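Local coordinates for chromosome-partitioning protein Spo0J (Thermus thermophilus HB27, PDB 1VZ0) that binds the plasmid centromere-like site parS, stimulates the ATPase activity of its partner Soj and is probably involved in chromosome partitioning, at residues D52-K57 and Y81-M86; P62-P67 and L74-R79; R125-L130 and E138-R143. All coordinates share one frame; numbering follows the deposited sequence.

Contact 1. Residues D52-K57 and Y81-M86; sequences DSIREK and YRAALM
Ile-54 inserts its tip against Ala-83 and Ala-84 in a helix-helix packing contact of the ParB N-terminal domain, where the C-terminal end of helix 38-57 meets helix 78-86. The axes of the two short segments pass 8.5 Å apart with a signed crossing angle of -71°, and the small alanines allow Ile-54 to reach the backbone of the facing helix. Its CG1 lies between the backbone N and the carbonyl carbon (chi1 66°), with CD1 extended beyond it toward helix 78-86. CD1 of Ile-54 lies 3.9 Å from CB of Ala-83 and 4.1 Å from CB of Ala-84. Leu-60 and Ala-87 also touch Ile-54, while Leu-47 and Leu-50 pack on Ala-83. On the exposed side, NH2 of Arg-55 forms a salt bridge with OD2 of Asp-52 at 2.7 Å, its hydrogen-bond component weak in angle; Lys-48 pairs with the other oxygen of this carboxylate. The bridge holds the guanidinium near the end of helix 78-86, with the carbonyl carbon of Met-86 over one face. NH1 of Arg-55 is 3.2 Å from O of Met-86, but the angle is too poor for a hydrogen bond. The tightest carbon pair is CD1 of Ile-54 against CA of Ala-84, at 3.3 Å.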
ATOM      1  N   ASP C  52     -21.656  -3.626   3.697  1.00 44.53           N
ATOM      2  CA  ASP C  52     -22.957  -3.090   4.096  1.00 48.88           C
ATOM      3  C   ASP C  52     -23.718  -2.557   2.890  1.00 48.74           C
ATOM      4  O   ASP C  52     -24.923  -2.754   2.769  1.00 53.41           O
ATOM      5  CB  ASP C  52     -22.780  -1.958   5.117  1.00 50.29           C
ATOM      6  CG  ASP C  52     -22.283  -2.453   6.465  1.00 54.20           C
ATOM      7  OD1 ASP C  52     -21.663  -1.650   7.194  1.00 57.64           O
ATOM      8  OD2 ASP C  52     -22.520  -3.635   6.800  1.00 56.08           O
ATOM      9  N   SER C  53     -23.001  -1.882   2.001  1.00 49.40           N
ATOM     10  CA  SER C  53     -23.605  -1.305   0.813  1.00 47.81           C
ATOM     11  C   SER C  53     -24.093  -2.345  -0.190  1.00 51.43           C
ATOM     12  O   SER C  53     -25.131  -2.150  -0.825  1.00 53.36           O
ATOM     13  CB  SER C  53     -22.614  -0.366   0.128  1.00 45.92           C
ATOM     14  OG  SER C  53     -23.177   0.197  -1.044  1.00 46.93           O
ATOM     15  N   ILE C  54     -23.361  -3.446  -0.343  1.00 51.07           N
ATOM     16  CA  ILE C  54     -23.781  -4.461  -1.300  1.00 52.52           C
ATOM     17  C   ILE C  54     -24.893  -5.360  -0.766  1.00 52.34           C
ATOM     18  O   ILE C  54     -25.555  -6.048  -1.538  1.00 49.45           O
ATOM     19  CB  ILE C  54     -22.598  -5.335  -1.779  1.00 53.09           C
ATOM     20  CG1 ILE C  54     -22.056  -6.171  -0.626  1.00 54.07           C
ATOM     21  CG2 ILE C  54     -21.509  -4.448  -2.362  1.00 50.84           C
ATOM     22  CD1 ILE C  54     -20.943  -7.095  -1.038  1.00 56.45           C
ATOM     23  N   ARG C  55     -25.104  -5.364   0.548  1.00 54.68           N
ATOM     24  CA  ARG C  55     -26.182  -6.169   1.111  1.00 60.39           C
ATOM     25  C   ARG C  55     -27.476  -5.646   0.507  1.00 62.47           C
ATOM     26  O   ARG C  55     -28.443  -6.387   0.330  1.00 63.50           O
ATOM     27  CB  ARG C  55     -26.282  -6.015   2.631  1.00 60.82           C
ATOM     28  CG  ARG C  55     -25.399  -6.924   3.456  1.00 61.04           C
ATOM     29  CD  ARG C  55     -25.950  -7.008   4.871  1.00 63.62           C
ATOM     30  NE  ARG C  55     -25.009  -7.595   5.821  1.00 65.53           N
ATOM     31  CZ  ARG C  55     -23.865  -7.026   6.188  1.00 68.41           C
ATOM     32  NH1 ARG C  55     -23.068  -7.630   7.062  1.00 68.73           N
ATOM     33  NH2 ARG C  55     -23.514  -5.851   5.681  1.00 69.84           N
ATOM     34  N   GLU C  56     -27.476  -4.352   0.197  1.00 65.14           N
ATOM     35  CA  GLU C  56     -28.638  -3.683  -0.367  1.00 68.10           C
ATOM     36  C   GLU C  56     -28.781  -3.875  -1.871  1.00 68.25           C
ATOM     37  O   GLU C  56     -29.751  -4.476  -2.336  1.00 68.81           O
ATOM     38  CB  GLU C  56     -28.573  -2.183  -0.062  1.00 72.00           C
ATOM     39  CG  GLU C  56     -28.422  -1.844   1.413  1.00 78.38           C
ATOM     40  CD  GLU C  56     -29.607  -2.292   2.251  1.00 82.76           C
ATOM     41  OE1 GLU C  56     -29.858  -3.514   2.333  1.00 81.81           O
ATOM     42  OE2 GLU C  56     -30.289  -1.419   2.830  1.00 85.82           O
ATOM     43  N   LYS C  57     -27.814  -3.364  -2.626  1.00 67.35           N
ATOM     44  CA  LYS C  57     -27.860  -3.461  -4.078  1.00 66.69           C
ATOM     45  C   LYS C  57     -27.075  -4.604  -4.706  1.00 64.12           C
ATOM     46  O   LYS C  57     -27.036  -4.721  -5.928  1.00 65.86           O
ATOM     47  CB  LYS C  57     -27.410  -2.139  -4.708  1.00 69.55           C
ATOM     48  CG  LYS C  57     -26.244  -1.468  -4.004  1.00 73.28           C
ATOM     49  CD  LYS C  57     -26.720  -0.619  -2.832  1.00 78.36           C
ATOM     50  CE  LYS C  57     -27.563   0.562  -3.307  1.00 80.89           C
ATOM     51  NZ  LYS C  57     -28.052   1.408  -2.178  1.00 83.42           N
ATOM     52  N   TYR C  81     -15.020  -9.753  -3.541  1.00 36.27           N
ATOM     53  CA  TYR C  81     -15.377 -11.122  -3.177  1.00 34.34           C
ATOM     54  C   TYR C  81     -15.638 -11.291  -1.683  1.00 35.47           C
ATOM     55  O   TYR C  81     -16.660 -11.852  -1.282  1.00 37.03           O
ATOM     56  CB  TYR C  81     -14.255 -12.063  -3.631  1.00 28.20           C
ATOM     57  CG  TYR C  81     -14.331 -13.485  -3.116  1.00 31.73           C
ATOM     58  CD1 TYR C  81     -15.255 -14.395  -3.632  1.00 29.58           C
ATOM     59  CD2 TYR C  81     -13.453 -13.931  -2.129  1.00 27.07           C
ATOM     60  CE1 TYR C  81     -15.297 -15.713  -3.182  1.00 30.22           C
ATOM     61  CE2 TYR C  81     -13.488 -15.241  -1.672  1.00 26.57           C
ATOM     62  CZ  TYR C  81     -14.409 -16.131  -2.205  1.00 33.76           C
ATOM     63  OH  TYR C  81     -14.431 -17.442  -1.782  1.00 33.80           O
ATOM     64  N   ARG C  82     -14.721 -10.797  -0.861  1.00 34.62           N
ATOM     65  CA  ARG C  82     -14.868 -10.921   0.581  1.00 37.24           C
ATOM     66  C   ARG C  82     -15.986 -10.068   1.155  1.00 37.45           C
ATOM     67  O   ARG C  82     -16.578 -10.420   2.173  1.00 39.72           O
ATOM     68  CB  ARG C  82     -13.535 -10.612   1.262  1.00 40.14           C
ATOM     69  CG  ARG C  82     -12.464 -11.576   0.809  1.00 42.63           C
ATOM     70  CD  ARG C  82     -11.262 -11.621   1.711  1.00 50.58           C
ATOM     71  NE  ARG C  82     -10.344 -12.654   1.238  1.00 58.12           N
ATOM     72  CZ  ARG C  82     -10.577 -13.965   1.298  1.00 56.10           C
ATOM     73  NH1 ARG C  82      -9.677 -14.816   0.826  1.00 54.76           N
ATOM     74  NH2 ARG C  82     -11.690 -14.432   1.846  1.00 51.54           N
ATOM     75  N   ALA C  83     -16.284  -8.950   0.503  1.00 37.23           N
ATOM     76  CA  ALA C  83     -17.359  -8.092   0.975  1.00 39.18           C
ATOM     77  C   ALA C  83     -18.688  -8.780   0.667  1.00 40.21           C
ATOM     78  O   ALA C  83     -19.648  -8.662   1.426  1.00 43.60           O
ATOM     79  CB  ALA C  83     -17.293  -6.730   0.293  1.00 36.87           C
ATOM     80  N   ALA C  84     -18.737  -9.503  -0.446  1.00 40.14           N
ATOM     81  CA  ALA C  84     -19.949 -10.210  -0.839  1.00 40.94           C
ATOM     82  C   ALA C  84     -20.247 -11.293   0.187  1.00 43.25           C
ATOM     83  O   ALA C  84     -21.409 -11.563   0.501  1.00 43.61           O
ATOM     84  CB  ALA C  84     -19.773 -10.823  -2.214  1.00 40.17           C
ATOM     85  N   LEU C  85     -19.191 -11.913   0.702  1.00 42.39           N
ATOM     86  CA  LEU C  85     -19.344 -12.945   1.714  1.00 45.90           C
ATOM     87  C   LEU C  85     -19.903 -12.310   2.987  1.00 45.61           C
ATOM     88  O   LEU C  85     -20.885 -12.794   3.546  1.00 45.67           O
ATOM     89  CB  LEU C  85     -17.997 -13.615   2.003  1.00 44.30           C
ATOM     90  CG  LEU C  85     -17.514 -14.605   0.938  1.00 46.19           C
ATOM     91  CD1 LEU C  85     -16.088 -15.036   1.218  1.00 45.94           C
ATOM     92  CD2 LEU C  85     -18.427 -15.807   0.932  1.00 47.78           C
ATOM     93  N   MET C  86     -19.276 -11.224   3.433  1.00 46.50           N
ATOM     94  CA  MET C  86     -19.728 -10.515   4.628  1.00 47.02           C
ATOM     95  C   MET C  86     -21.185 -10.079   4.478  1.00 47.95           C
ATOM     96  O   MET C  86     -21.964 -10.151   5.428  1.00 49.65           O
ATOM     97  CB  MET C  86     -18.860  -9.277   4.888  1.00 47.01           C
ATOM     98  CG  MET C  86     -17.672  -9.504   5.813  1.00 45.96           C
ATOM     99  SD  MET C  86     -16.918  -7.943   6.311  1.00 48.11           S
ATOM    100  CE  MET C  86     -18.244  -7.239   7.250  1.00 44.98           C
TER

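Contact 2. Residues P62-P67 and L74-R79; sequences PLLVRP and LVAGER
Leu-64 and Ala-76 form an antiparallel hydrogen-bonded pair in the hairpin of strands 63-68 and 71-76, and the register slips by one residue beside them in a classic beta bulge. Val-75 and Ala-76 both face Leu-64: its O accepts from N of Val-75 at 2.7 Å and from N of Ala-76 at 3.1 Å, while N of Leu-64 donates to O of Ala-76 at 3.1 Å. The side chains of Leu-64 and Ala-76 share one face of the sheet, their CB atoms 3.6 Å apart. With CG of Leu-64 anti to the backbone N (chi1 -160°), CD1 extends over CB of Ala-76 and CD2 meets CB of Val-75 at 3.8 Å. The CG2 branch of Val-75 lies across the aliphatic part of Arg-66, 3.7 Å from its CG, while the guanidinium continues to salt bridges with Glu-73 and Asp-101. CD2 of Leu-74 comes within 4.2 Å of CG1 of Val-65. CD2 of Leu-63 meets O of Gly-77, the N-cap residue of helix 78-86, whose positive phi (100°) suits glycine. Two N-H groups thus grip one carbonyl, so the bulge satisfies both backbone donors as the strand turns toward the helix.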
ATOM      1  N   PRO C  62     -18.547  -6.927 -11.769  1.00 51.30           N
ATOM      2  CA  PRO C  62     -18.273  -8.361 -11.862  1.00 48.59           C
ATOM      3  C   PRO C  62     -16.975  -8.819 -11.219  1.00 44.98           C
ATOM      4  O   PRO C  62     -15.994  -8.081 -11.181  1.00 46.51           O
ATOM      5  CB  PRO C  62     -18.256  -8.609 -13.366  1.00 49.76           C
ATOM      6  CG  PRO C  62     -19.160  -7.560 -13.900  1.00 51.69           C
ATOM      7  CD  PRO C  62     -18.754  -6.352 -13.109  1.00 50.38           C
ATOM      8  N   LEU C  63     -16.990 -10.039 -10.695  1.00 43.50           N
ATOM      9  CA  LEU C  63     -15.800 -10.644 -10.122  1.00 41.96           C
ATOM     10  C   LEU C  63     -15.194 -11.340 -11.331  1.00 42.64           C
ATOM     11  O   LEU C  63     -15.878 -11.546 -12.330  1.00 45.39           O
ATOM     12  CB  LEU C  63     -16.157 -11.703  -9.081  1.00 40.59           C
ATOM     13  CG  LEU C  63     -16.823 -11.276  -7.778  1.00 42.82           C
ATOM     14  CD1 LEU C  63     -17.107 -12.511  -6.928  1.00 41.42           C
ATOM     15  CD2 LEU C  63     -15.916 -10.309  -7.036  1.00 47.16           C
ATOM     16  N   LEU C  64     -13.923 -11.697 -11.265  1.00 42.23           N
ATOM     17  CA  LEU C  64     -13.309 -12.389 -12.382  1.00 39.88           C
ATOM     18  C   LEU C  64     -12.918 -13.754 -11.843  1.00 39.10           C
ATOM     19  O   LEU C  64     -12.182 -13.854 -10.860  1.00 38.05           O
ATOM     20  CB  LEU C  64     -12.079 -11.629 -12.880  1.00 44.17           C
ATOM     21  CG  LEU C  64     -11.620 -11.948 -14.310  1.00 50.68           C
ATOM     22  CD1 LEU C  64     -10.385 -11.129 -14.636  1.00 51.22           C
ATOM     23  CD2 LEU C  64     -11.316 -13.429 -14.457  1.00 52.95           C
ATOM     24  N   VAL C  65     -13.418 -14.806 -12.481  1.00 36.81           N
ATOM     25  CA  VAL C  65     -13.128 -16.158 -12.029  1.00 34.44           C
ATOM     26  C   VAL C  65     -12.703 -17.099 -13.148  1.00 36.07           C
ATOM     27  O   VAL C  65     -12.797 -16.769 -14.334  1.00 33.45           O
ATOM     28  CB  VAL C  65     -14.361 -16.768 -11.341  1.00 33.87           C
ATOM     29  CG1 VAL C  65     -14.840 -15.843 -10.236  1.00 30.93           C
ATOM     30  CG2 VAL C  65     -15.477 -16.981 -12.358  1.00 28.75           C
ATOM     31  N   ARG C  66     -12.218 -18.270 -12.756  1.00 36.83           N
ATOM     32  CA  ARG C  66     -11.824 -19.291 -13.713  1.00 41.28           C
ATOM     33  C   ARG C  66     -12.398 -20.613 -13.221  1.00 45.26           C
ATOM     34  O   ARG C  66     -12.614 -20.800 -12.018  1.00 43.06           O
ATOM     35  CB  ARG C  66     -10.299 -19.394 -13.832  1.00 36.79           C
ATOM     36  CG  ARG C  66      -9.589 -20.005 -12.632  1.00 30.69           C
ATOM     37  CD  ARG C  66      -8.132 -20.293 -12.985  1.00 29.00           C
ATOM     38  NE  ARG C  66      -7.417 -20.966 -11.908  1.00 30.29           N
ATOM     39  CZ  ARG C  66      -6.290 -21.650 -12.081  1.00 34.49           C
ATOM     40  NH1 ARG C  66      -5.703 -22.234 -11.046  1.00 29.57           N
ATOM     41  NH2 ARG C  66      -5.754 -21.760 -13.297  1.00 32.74           N
ATOM     42  N   PRO C  67     -12.676 -21.542 -14.146  1.00 48.09           N
ATOM     43  CA  PRO C  67     -13.232 -22.849 -13.784  1.00 51.57           C
ATOM     44  C   PRO C  67     -12.270 -23.679 -12.936  1.00 55.23           C
ATOM     45  O   PRO C  67     -11.071 -23.735 -13.216  1.00 54.53           O
ATOM     46  CB  PRO C  67     -13.501 -23.494 -15.141  1.00 52.27           C
ATOM     47  CG  PRO C  67     -13.783 -22.317 -16.029  1.00 52.03           C
ATOM     48  CD  PRO C  67     -12.707 -21.347 -15.606  1.00 51.84           C
ATOM     49  N   LEU C  74     -11.487 -17.684  -7.604  1.00 37.63           N
ATOM     50  CA  LEU C  74     -11.382 -16.240  -7.795  1.00 33.27           C
ATOM     51  C   LEU C  74     -10.070 -15.891  -8.482  1.00 30.46           C
ATOM     52  O   LEU C  74      -9.022 -16.407  -8.111  1.00 27.99           O
ATOM     53  CB  LEU C  74     -11.441 -15.529  -6.446  1.00 33.26           C
ATOM     54  CG  LEU C  74     -12.224 -14.216  -6.337  1.00 40.98           C
ATOM     55  CD1 LEU C  74     -11.457 -13.273  -5.411  1.00 37.89           C
ATOM     56  CD2 LEU C  74     -12.423 -13.574  -7.707  1.00 37.01           C
ATOM     57  N   VAL C  75     -10.130 -15.011  -9.476  1.00 29.10           N
ATOM     58  CA  VAL C  75      -8.935 -14.603 -10.212  1.00 30.07           C
ATOM     59  C   VAL C  75      -8.654 -13.108 -10.029  1.00 31.07           C
ATOM     60  O   VAL C  75      -7.501 -12.668 -10.107  1.00 28.17           O
ATOM     61  CB  VAL C  75      -9.080 -14.936 -11.726  1.00 31.19           C
ATOM     62  CG1 VAL C  75      -7.910 -14.370 -12.514  1.00 32.04           C
ATOM     63  CG2 VAL C  75      -9.139 -16.446 -11.911  1.00 33.29           C
ATOM     64  N   ALA C  76      -9.711 -12.335  -9.784  1.00 30.68           N
ATOM     65  CA  ALA C  76      -9.579 -10.894  -9.566  1.00 31.98           C
ATOM     66  C   ALA C  76     -10.783 -10.334  -8.812  1.00 31.64           C
ATOM     67  O   ALA C  76     -11.916 -10.736  -9.063  1.00 32.62           O
ATOM     68  CB  ALA C  76      -9.413 -10.170 -10.898  1.00 27.00           C
ATOM     69  N   GLY C  77     -10.525  -9.399  -7.896  1.00 32.42           N
ATOM     70  CA  GLY C  77     -11.587  -8.785  -7.112  1.00 30.89           C
ATOM     71  C   GLY C  77     -11.715  -9.382  -5.720  1.00 32.59           C
ATOM     72  O   GLY C  77     -12.819  -9.651  -5.242  1.00 34.14           O
ATOM     73  N   GLU C  78     -10.582  -9.576  -5.055  1.00 32.08           N
ATOM     74  CA  GLU C  78     -10.577 -10.161  -3.723  1.00 35.24           C
ATOM     75  C   GLU C  78     -11.465  -9.402  -2.725  1.00 35.17           C
ATOM     76  O   GLU C  78     -12.277 -10.017  -2.040  1.00 36.92           O
ATOM     77  CB  GLU C  78      -9.136 -10.253  -3.194  1.00 34.03           C
ATOM     78  CG  GLU C  78      -8.927 -11.269  -2.054  1.00 41.37           C
ATOM     79  CD  GLU C  78      -8.913 -12.726  -2.533  1.00 46.35           C
ATOM     80  OE1 GLU C  78      -8.157 -13.015  -3.485  1.00 53.69           O
ATOM     81  OE2 GLU C  78      -9.637 -13.581  -1.958  1.00 31.89           O
ATOM     82  N   ARG C  79     -11.326  -8.080  -2.638  1.00 35.86           N
ATOM     83  CA  ARG C  79     -12.145  -7.314  -1.694  1.00 37.60           C
ATOM     84  C   ARG C  79     -13.622  -7.361  -2.046  1.00 38.23           C
ATOM     85  O   ARG C  79     -14.486  -7.456  -1.169  1.00 37.21           O
ATOM     86  CB  ARG C  79     -11.659  -5.864  -1.606  1.00 39.03           C
ATOM     87  CG  ARG C  79     -10.586  -5.696  -0.532  1.00 47.32           C
ATOM     88  CD  ARG C  79      -9.996  -4.294  -0.471  1.00 51.97           C
ATOM     89  NE  ARG C  79     -10.928  -3.271   0.002  1.00 52.94           N
ATOM     90  CZ  ARG C  79     -11.201  -3.006   1.278  1.00 50.79           C
ATOM     91  NH1 ARG C  79     -12.067  -2.045   1.570  1.00 50.97           N
ATOM     92  NH2 ARG C  79     -10.618  -3.684   2.261  1.00 45.21           N
TER

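Contact 3. Residues R125-L130 and E138-R143; sequences RGYQAL and EEVARR
Val-140 projects from helix 137-144 toward helix 120-132 and meets Tyr-127 and Leu-130, joining the first helix of the helix-turn-helix motif inferred for residues 137-156 to the helix that precedes it. From CB, which points at the facing helix, the side chain divides into two methyl branches. CG1 stands anti to the backbone N (chi1 170°), and this rotation sends the two branches to different parts of the neighbouring surface. CG1 of Val-140 approaches the Tyr-127 ring obliquely, 3.8 Å from CD2 and 4.2 Å from CG, so it meets the ring at the end nearer the tyrosine backbone. The same methyl lies 4.0 Å from CD1 of Leu-130 and therefore touches both residues. CG2, the second tip, is 3.8 Å from CB of Leu-130, low on that side chain. The valine thus fits against two residues three positions apart on helix 120-132, a purely apolar meeting between the segments with 153 Å² buried in all. The nearest CA atoms across the two segments are those of Tyr-127 and Val-140, 6.7 Å apart. Beyond the contact, the phenol OH of Tyr-127 makes a weak hydrogen bond to Glu-123, and Leu-135, in the connection between the helices, also packs on Val-140. Tyr-127 extends the apolar cluster to Val-151, Ala-154 and Leu-155 of helix 148-156, the second helix of the motif, and to Leu-113 of helix 101-114. Arg-143 packs on Leu-107 and Val-110 of helix 101-114 and forms a salt bridge with Glu-106, so helices 101-114, 120-132, 137-144 and 148-156 are tied together around this contact.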
ATOM      1  N   ARG C 125       9.187  -4.956  -7.888  1.00 21.65           N
ATOM      2  CA  ARG C 125       9.089  -6.392  -7.625  1.00 23.49           C
ATOM      3  C   ARG C 125       8.075  -7.045  -8.561  1.00 24.49           C
ATOM      4  O   ARG C 125       8.258  -8.192  -8.990  1.00 21.98           O
ATOM      5  CB  ARG C 125       8.695  -6.664  -6.165  1.00 20.70           C
ATOM      6  CG  ARG C 125       9.716  -6.205  -5.137  1.00 23.20           C
ATOM      7  CD  ARG C 125       9.271  -6.562  -3.719  1.00 23.64           C
ATOM      8  NE  ARG C 125      10.124  -5.930  -2.719  1.00 26.65           N
ATOM      9  CZ  ARG C 125      11.392  -6.259  -2.491  1.00 28.77           C
ATOM     10  NH1 ARG C 125      12.083  -5.611  -1.564  1.00 29.76           N
ATOM     11  NH2 ARG C 125      11.966  -7.241  -3.174  1.00 30.09           N
ATOM     12  N   GLY C 126       7.007  -6.310  -8.863  1.00 22.38           N
ATOM     13  CA  GLY C 126       5.983  -6.815  -9.758  1.00 22.49           C
ATOM     14  C   GLY C 126       6.540  -7.016 -11.154  1.00 21.78           C
ATOM     15  O   GLY C 126       6.370  -8.078 -11.751  1.00 21.15           O
ATOM     16  N   TYR C 127       7.217  -6.000 -11.677  1.00 21.38           N
ATOM     17  CA  TYR C 127       7.797  -6.093 -13.015  1.00 25.89           C
ATOM     18  C   TYR C 127       8.766  -7.266 -13.065  1.00 28.35           C
ATOM     19  O   TYR C 127       8.749  -8.055 -14.008  1.00 30.42           O
ATOM     20  CB  TYR C 127       8.546  -4.809 -13.372  1.00 24.27           C
ATOM     21  CG  TYR C 127       7.669  -3.584 -13.479  1.00 26.52           C
ATOM     22  CD1 TYR C 127       8.236  -2.312 -13.528  1.00 30.47           C
ATOM     23  CD2 TYR C 127       6.277  -3.691 -13.525  1.00 25.54           C
ATOM     24  CE1 TYR C 127       7.447  -1.174 -13.612  1.00 28.64           C
ATOM     25  CE2 TYR C 127       5.471  -2.560 -13.612  1.00 27.09           C
ATOM     26  CZ  TYR C 127       6.063  -1.305 -13.650  1.00 31.10           C
ATOM     27  OH  TYR C 127       5.276  -0.179 -13.683  1.00 33.30           O
ATOM     28  N   GLN C 128       9.603  -7.388 -12.043  1.00 28.48           N
ATOM     29  CA  GLN C 128      10.567  -8.477 -12.002  1.00 30.51           C
ATOM     30  C   GLN C 128       9.894  -9.848 -12.019  1.00 29.75           C
ATOM     31  O   GLN C 128      10.395 -10.785 -12.643  1.00 34.83           O
ATOM     32  CB  GLN C 128      11.457  -8.370 -10.768  1.00 28.47           C
ATOM     33  CG  GLN C 128      12.540  -9.422 -10.755  1.00 36.56           C
ATOM     34  CD  GLN C 128      13.352  -9.409  -9.487  1.00 44.30           C
ATOM     35  OE1 GLN C 128      12.824  -9.642  -8.394  1.00 50.42           O
ATOM     36  NE2 GLN C 128      14.647  -9.139  -9.618  1.00 46.83           N
ATOM     37  N   ALA C 129       8.768  -9.970 -11.328  1.00 27.44           N
ATOM     38  CA  ALA C 129       8.050 -11.233 -11.290  1.00 30.45           C
ATOM     39  C   ALA C 129       7.515 -11.559 -12.687  1.00 33.46           C
ATOM     40  O   ALA C 129       7.540 -12.712 -13.114  1.00 34.60           O
ATOM     41  CB  ALA C 129       6.901 -11.161 -10.283  1.00 29.23           C
ATOM     42  N   LEU C 130       7.030 -10.542 -13.396  1.00 33.61           N
ATOM     43  CA  LEU C 130       6.500 -10.753 -14.735  1.00 34.99           C
ATOM     44  C   LEU C 130       7.614 -11.200 -15.683  1.00 39.83           C
ATOM     45  O   LEU C 130       7.392 -12.040 -16.556  1.00 38.91           O
ATOM     46  CB  LEU C 130       5.828  -9.477 -15.249  1.00 32.57           C
ATOM     47  CG  LEU C 130       4.469  -9.155 -14.613  1.00 32.56           C
ATOM     48  CD1 LEU C 130       3.978  -7.776 -15.040  1.00 29.29           C
ATOM     49  CD2 LEU C 130       3.472 -10.231 -15.018  1.00 29.19           C
ATOM     50  N   GLU C 138       8.766  -4.885 -22.693  1.00 62.21           N
ATOM     51  CA  GLU C 138       7.805  -4.357 -23.650  1.00 63.48           C
ATOM     52  C   GLU C 138       6.389  -4.820 -23.321  1.00 62.42           C
ATOM     53  O   GLU C 138       5.481  -4.001 -23.168  1.00 61.90           O
ATOM     54  CB  GLU C 138       8.176  -4.799 -25.073  1.00 68.90           C
ATOM     55  CG  GLU C 138       9.522  -4.272 -25.592  1.00 76.91           C
ATOM     56  CD  GLU C 138      10.730  -4.995 -24.999  1.00 82.83           C
ATOM     57  OE1 GLU C 138      10.958  -4.898 -23.776  1.00 85.65           O
ATOM     58  OE2 GLU C 138      11.457  -5.664 -25.763  1.00 85.50           O
ATOM     59  N   GLU C 139       6.207  -6.132 -23.213  1.00 61.78           N
ATOM     60  CA  GLU C 139       4.900  -6.712 -22.904  1.00 62.28           C
ATOM     61  C   GLU C 139       4.461  -6.274 -21.512  1.00 59.41           C
ATOM     62  O   GLU C 139       3.283  -5.994 -21.277  1.00 58.29           O
ATOM     63  CB  GLU C 139       4.979  -8.237 -22.952  1.00 66.14           C
ATOM     64  CG  GLU C 139       5.860  -8.761 -24.067  1.00 72.15           C
ATOM     65  CD  GLU C 139       5.976 -10.268 -24.054  1.00 75.93           C
ATOM     66  OE1 GLU C 139       6.274 -10.832 -22.979  1.00 76.13           O
ATOM     67  OE2 GLU C 139       5.777 -10.888 -25.121  1.00 78.75           O
ATOM     68  N   VAL C 140       5.422  -6.239 -20.593  1.00 56.52           N
ATOM     69  CA  VAL C 140       5.174  -5.817 -19.221  1.00 50.66           C
ATOM     70  C   VAL C 140       4.664  -4.381 -19.267  1.00 50.17           C
ATOM     71  O   VAL C 140       3.613  -4.061 -18.707  1.00 45.91           O
ATOM     72  CB  VAL C 140       6.476  -5.859 -18.389  1.00 49.93           C
ATOM     73  CG1 VAL C 140       6.260  -5.197 -17.035  1.00 47.32           C
ATOM     74  CG2 VAL C 140       6.933  -7.295 -18.215  1.00 45.19           C
ATOM     75  N   ALA C 141       5.420  -3.526 -19.949  1.00 49.01           N
ATOM     76  CA  ALA C 141       5.073  -2.119 -20.089  1.00 53.41           C
ATOM     77  C   ALA C 141       3.684  -1.984 -20.696  1.00 56.95           C
ATOM     78  O   ALA C 141       2.865  -1.183 -20.241  1.00 54.17           O
ATOM     79  CB  ALA C 141       6.099  -1.414 -20.967  1.00 51.50           C
ATOM     80  N   ARG C 142       3.429  -2.775 -21.731  1.00 61.16           N
ATOM     81  CA  ARG C 142       2.140  -2.757 -22.398  1.00 66.95           C
ATOM     82  C   ARG C 142       1.052  -3.165 -21.423  1.00 66.30           C
ATOM     83  O   ARG C 142       0.096  -2.427 -21.198  1.00 69.05           O
ATOM     84  CB  ARG C 142       2.148  -3.712 -23.593  1.00 72.45           C
ATOM     85  CG  ARG C 142       3.036  -3.244 -24.727  1.00 80.25           C
ATOM     86  CD  ARG C 142       3.029  -4.210 -25.896  1.00 85.38           C
ATOM     87  NE  ARG C 142       3.671  -3.611 -27.063  1.00 91.02           N
ATOM     88  CZ  ARG C 142       3.802  -4.209 -28.241  1.00 93.41           C
ATOM     89  NH1 ARG C 142       4.400  -3.576 -29.243  1.00 94.97           N
ATOM     90  NH2 ARG C 142       3.342  -5.441 -28.417  1.00 94.23           N
ATOM     91  N   ARG C 143       1.211  -4.342 -20.836  1.00 66.00           N
ATOM     92  CA  ARG C 143       0.228  -4.845 -19.895  1.00 65.21           C
ATOM     93  C   ARG C 143      -0.063  -3.860 -18.762  1.00 63.87           C
ATOM     94  O   ARG C 143      -1.123  -3.929 -18.140  1.00 63.87           O
ATOM     95  CB  ARG C 143       0.689  -6.190 -19.330  1.00 68.08           C
ATOM     96  CG  ARG C 143      -0.322  -7.308 -19.532  1.00 73.80           C
ATOM     97  CD  ARG C 143      -1.649  -6.960 -18.867  1.00 78.81           C
ATOM     98  NE  ARG C 143      -2.708  -7.915 -19.180  1.00 82.46           N
ATOM     99  CZ  ARG C 143      -2.647  -9.218 -18.924  1.00 85.66           C
ATOM    100  NH1 ARG C 143      -1.570  -9.735 -18.348  1.00 84.02           N
ATOM    101  NH2 ARG C 143      -3.668 -10.005 -19.241  1.00 88.39           N
TER

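In the fold
Contacts 1 and 2 belong to the ParB N-terminal domain and contact 3 to the HTH domain. Along the chain, the hairpin of contact 2 falls between the two segments of contact 1, and contact 3 follows both. Helix 78-86 serves contacts 1 and 2, whose centres are 15 Å apart: Tyr-81 packs on Leu-74 and Leu-63, connecting the helix pair to the three-stranded mixed sheet. Contact 3 lies 32 Å from contact 1 and 21 Å from contact 2, centre to centre, and touches neither. Helix 101-114 reaches both Val-75 and Arg-143, bridging the N-terminal sheet and the DNA-binding helices. The second subunit packs near all three contacts.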